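Local atomic coordinates of GlcNAc-alpha-1,4-Gal-releasing endo-beta-galactosidase (Clostridium perfringens, PDB entry 1UPS), a protein that probably hydrolyses internal beta-galactosidic bonds in glycans, releasing the disaccharide GlcNAc-alpha-1,4-Gal. Residues E132-L137 and I271-V276. Residues are numbered along the deposited sequence; the frame is centred on the assembly and turned at random.
With CA (calcium ion), chain C.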
ATOM      1  N   GLU A 132       2.251  10.998  -2.378  1.00  9.39           N
ATOM      2  CA  GLU A 132       3.036  11.147  -1.151  1.00  9.51           C
ATOM      3  C   GLU A 132       2.413  12.152  -0.203  1.00  9.81           C
ATOM      4  O   GLU A 132       1.927  13.205  -0.648  1.00 11.40           O
ATOM      5  CB  GLU A 132       4.464  11.591  -1.522  1.00  9.76           C
ATOM      6  CG  GLU A 132       5.421  11.808  -0.346  1.00  9.44           C
ATOM      7  CD  GLU A 132       6.836  12.114  -0.829  1.00 10.51           C
ATOM      8  OE1 GLU A 132       7.370  13.209  -0.491  1.00  9.93           O
ATOM      9  OE2 GLU A 132       7.424  11.269  -1.553  1.00 11.29           O
ATOM     10  N   ILE A 133       2.403  11.831   1.092  1.00  9.41           N
ATOM     11  CA  ILE A 133       2.130  12.843   2.109  1.00  9.30           C
ATOM     12  C   ILE A 133       3.256  12.852   3.133  1.00  9.91           C
ATOM     13  O   ILE A 133       4.010  11.868   3.270  1.00 10.64           O
ATOM     14  CB  ILE A 133       0.759  12.638   2.814  1.00  9.24           C
ATOM     15  CG1 ILE A 133       0.782  11.386   3.734  1.00 10.07           C
ATOM     16  CG2 ILE A 133      -0.393  12.647   1.758  1.00  9.95           C
ATOM     17  CD1 ILE A 133      -0.516  11.207   4.642  1.00 10.70           C
ATOM     18  N   ARG A 134       3.367  13.968   3.848  1.00 10.17           N
ATOM     19  CA  ARG A 134       4.245  14.037   4.995  1.00 10.10           C
ATOM     20  C   ARG A 134       3.331  14.405   6.149  1.00 10.73           C
ATOM     21  O   ARG A 134       2.595  15.384   6.065  1.00 11.15           O
ATOM     22  CB  ARG A 134       5.327  15.103   4.774  1.00 10.21           C
ATOM     23  CG  ARG A 134       6.274  15.284   5.950  1.00 10.84           C
ATOM     24  CD  ARG A 134       7.530  16.094   5.546  1.00  9.78           C
ATOM     25  NE  ARG A 134       8.503  16.245   6.626  1.00 12.60           N
ATOM     26  CZ  ARG A 134       8.534  17.268   7.484  1.00 15.32           C
ATOM     27  NH1 ARG A 134       7.622  18.226   7.413  1.00 14.39           N
ATOM     28  NH2 ARG A 134       9.487  17.340   8.423  1.00 13.22           N
ATOM     29  N   ALA A 135       3.320  13.586   7.199  1.00 10.45           N
ATOM     30  CA  ALA A 135       2.284  13.718   8.217  1.00 10.33           C
ATOM     31  C   ALA A 135       2.800  13.335   9.591  1.00 10.68           C
ATOM     32  O   ALA A 135       3.718  12.528   9.703  1.00 10.95           O
ATOM     33  CB  ALA A 135       1.044  12.814   7.837  1.00 10.55           C
ATOM     34  N   LYS A 136       2.185  13.912  10.628  1.00 10.82           N
ATOM     35  CA  LYS A 136       2.419  13.562  12.021  1.00 10.52           C
ATOM     36  C   LYS A 136       1.067  13.099  12.573  1.00 10.72           C
ATOM     37  O   LYS A 136       0.073  13.843  12.510  1.00  9.79           O
ATOM     38  CB  LYS A 136       2.937  14.774  12.795  1.00 11.29           C
ATOM     39  CG  LYS A 136       3.039  14.541  14.303  1.00 12.34           C
ATOM     40  CD  LYS A 136       3.950  15.534  14.999  1.00 16.87           C
ATOM     41  CE  LYS A 136       3.459  16.962  14.987  1.00 22.89           C
ATOM     42  NZ  LYS A 136       4.589  17.849  15.510  1.00 26.63           N
ATOM     43  N   LEU A 137       1.036  11.872  13.095  1.00  9.82           N
ATOM     44  CA  LEU A 137      -0.230  11.217  13.452  1.00 10.46           C
ATOM     45  C   LEU A 137      -0.726  11.636  14.835  1.00 11.04           C
ATOM     46  O   LEU A 137       0.024  12.235  15.622  1.00 10.68           O
ATOM     47  CB  LEU A 137      -0.079   9.696  13.397  1.00 10.88           C
ATOM     48  CG  LEU A 137       0.489   9.097  12.093  1.00 13.29           C
ATOM     49  CD1 LEU A 137       0.344   7.586  12.105  1.00 14.16           C
ATOM     50  CD2 LEU A 137      -0.173   9.661  10.868  1.00 13.63           C
ATOM     51  N   ILE A 271      -1.105  17.243   8.478  1.00 10.24           N
ATOM     52  CA  ILE A 271      -0.550  16.885   7.169  1.00 10.94           C
ATOM     53  C   ILE A 271       0.192  18.082   6.571  1.00 10.73           C
ATOM     54  O   ILE A 271      -0.417  19.104   6.277  1.00 10.43           O
ATOM     55  CB  ILE A 271      -1.662  16.413   6.210  1.00 11.67           C
ATOM     56  CG1 ILE A 271      -2.506  15.305   6.867  1.00 13.26           C
ATOM     57  CG2 ILE A 271      -1.066  15.898   4.888  1.00 10.84           C
ATOM     58  CD1 ILE A 271      -3.981  15.452   6.592  1.00 18.89           C
ATOM     59  N   ASP A 272       1.500  17.922   6.357  1.00 10.85           N
ATOM     60  CA  ASP A 272       2.354  19.008   5.861  1.00 11.01           C
ATOM     61  C   ASP A 272       2.103  19.289   4.381  1.00 11.20           C
ATOM     62  O   ASP A 272       2.029  20.455   3.956  1.00 10.18           O
ATOM     63  CB  ASP A 272       3.830  18.658   6.132  1.00 10.90           C
ATOM     64  CG  ASP A 272       4.799  19.719   5.632  1.00 13.48           C
ATOM     65  OD1 ASP A 272       5.971  19.341   5.392  1.00 10.81           O
ATOM     66  OD2 ASP A 272       4.482  20.921   5.467  1.00 13.35           O
ATOM     67  N   TYR A 273       1.970  18.228   3.588  1.00 10.82           N
ATOM     68  CA  TYR A 273       1.724  18.361   2.158  1.00 10.92           C
ATOM     69  C   TYR A 273       1.207  17.057   1.585  1.00 10.70           C
ATOM     70  O   TYR A 273       1.371  15.992   2.200  1.00 11.04           O
ATOM     71  CB  TYR A 273       2.991  18.782   1.376  1.00 11.11           C
ATOM     72  CG  TYR A 273       4.166  17.792   1.385  1.00 11.34           C
ATOM     73  CD1 TYR A 273       4.150  16.629   0.589  1.00 11.66           C
ATOM     74  CD2 TYR A 273       5.332  18.073   2.115  1.00 11.27           C
ATOM     75  CE1 TYR A 273       5.220  15.737   0.592  1.00 10.57           C
ATOM     76  CE2 TYR A 273       6.423  17.192   2.102  1.00  9.63           C
ATOM     77  CZ  TYR A 273       6.364  16.045   1.340  1.00 11.60           C
ATOM     78  OH  TYR A 273       7.439  15.193   1.341  1.00 10.96           O
ATOM     79  N   MET A 274       0.582  17.162   0.414  1.00 11.16           N
ATOM     80  CA  MET A 274       0.280  16.022  -0.451  1.00 11.33           C
ATOM     81  C   MET A 274       0.796  16.358  -1.849  1.00 11.81           C
ATOM     82  O   MET A 274       0.541  17.448  -2.362  1.00 12.66           O
ATOM     83  CB  MET A 274      -1.231  15.754  -0.518  1.00 11.36           C
ATOM     84  CG  MET A 274      -1.596  14.627  -1.503  1.00 11.98           C
ATOM     85  SD  MET A 274      -3.391  14.415  -1.630  1.00 15.01           S
ATOM     86  CE  MET A 274      -3.523  13.583  -3.213  1.00 13.57           C
ATOM     87  N   ARG A 275       1.527  15.427  -2.455  1.00 11.94           N
ATOM     88  CA  ARG A 275       2.070  15.624  -3.794  1.00 11.35           C
ATOM     89  C   ARG A 275       1.843  14.364  -4.607  1.00 11.48           C
ATOM     90  O   ARG A 275       1.914  13.244  -4.080  1.00 12.04           O
ATOM     91  CB  ARG A 275       3.577  15.936  -3.722  1.00 11.50           C
ATOM     92  CG  ARG A 275       3.893  17.266  -3.014  1.00 11.28           C
ATOM     93  CD  ARG A 275       5.387  17.579  -2.899  1.00 12.26           C
ATOM     94  NE  ARG A 275       5.628  18.674  -1.959  1.00 12.78           N
ATOM     95  CZ  ARG A 275       6.754  18.835  -1.264  1.00 13.42           C
ATOM     96  NH1 ARG A 275       7.774  17.986  -1.413  1.00 12.88           N
ATOM     97  NH2 ARG A 275       6.872  19.866  -0.426  1.00 10.59           N
ATOM     98  N   VAL A 276       1.566  14.546  -5.893  1.00 10.84           N
ATOM     99  CA  VAL A 276       1.471  13.415  -6.814  1.00 10.97           C
ATOM    100  C   VAL A 276       2.313  13.698  -8.048  1.00 11.78           C
ATOM    101  O   VAL A 276       2.162  14.752  -8.689  1.00 11.30           O
ATOM    102  CB  VAL A 276       0.020  13.154  -7.269  1.00 11.00           C
ATOM    103  CG1 VAL A 276      -0.049  11.873  -8.089  1.00  9.83           C
ATOM    104  CG2 VAL A 276      -0.949  13.068  -6.045  1.00 10.05           C
TER
HETATM  105 CA    CA C 501       3.143  22.521   4.322  1.00 18.81          CA
HETATM  106  O   HOH W   1       5.120  23.618   5.352  1.00 22.04           O
HETATM  107  O   HOH W   2       4.728  22.157   2.584  1.00 19.85           O
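Glu-132 and Arg-275 pair across strands 129-136 and 267-279, antiparallel neighbours in the beta sandwich (jelly roll) of glycoside hydrolase family 16. Their backbones exchange two hydrogen bonds: Glu-132 N to Arg-275 O at 2.8 Å and Arg-275 N to Glu-132 O at 2.9 Å. Further along, Asp-272 and Tyr-273 together stand opposite Arg-134, which makes a beta bulge. Asp-272 has helix-like backbone angles there, and its N still bonds to Arg-134 O.

The buried part is tightly packed. On one face of the sheet, Ile-133 CG2 lies against Met-274 CB at 3.9 Å. On the other, the Tyr-273 ring is sandwiched. Arg-134 CB makes a CH-pi contact over one face of the Tyr-273 ring, 3.9 Å from its centroid. The Arg-275 guanidinium lies over the opposite face, and its NE forms a salt bridge with Glu-37. At the ring edge, Tyr-273 OH donates to the anti lone pair of Glu-132 OE1. Asn-23 ND2 also bonds to this oxygen.

The Asp-272 end is partly open to solvent. Asp-272 binds calcium through O and OD2. Glu-37 O, Gly-72 O and two waters are further ligands. The extended Arg-134 chain, with CG anti to the backbone N (chi1 178°), reaches the same carboxylate. Arg-134 NH1 comes in from above the carboxylate plane and forms a salt bridge with Asp-272 OD1 at 2.8 Å.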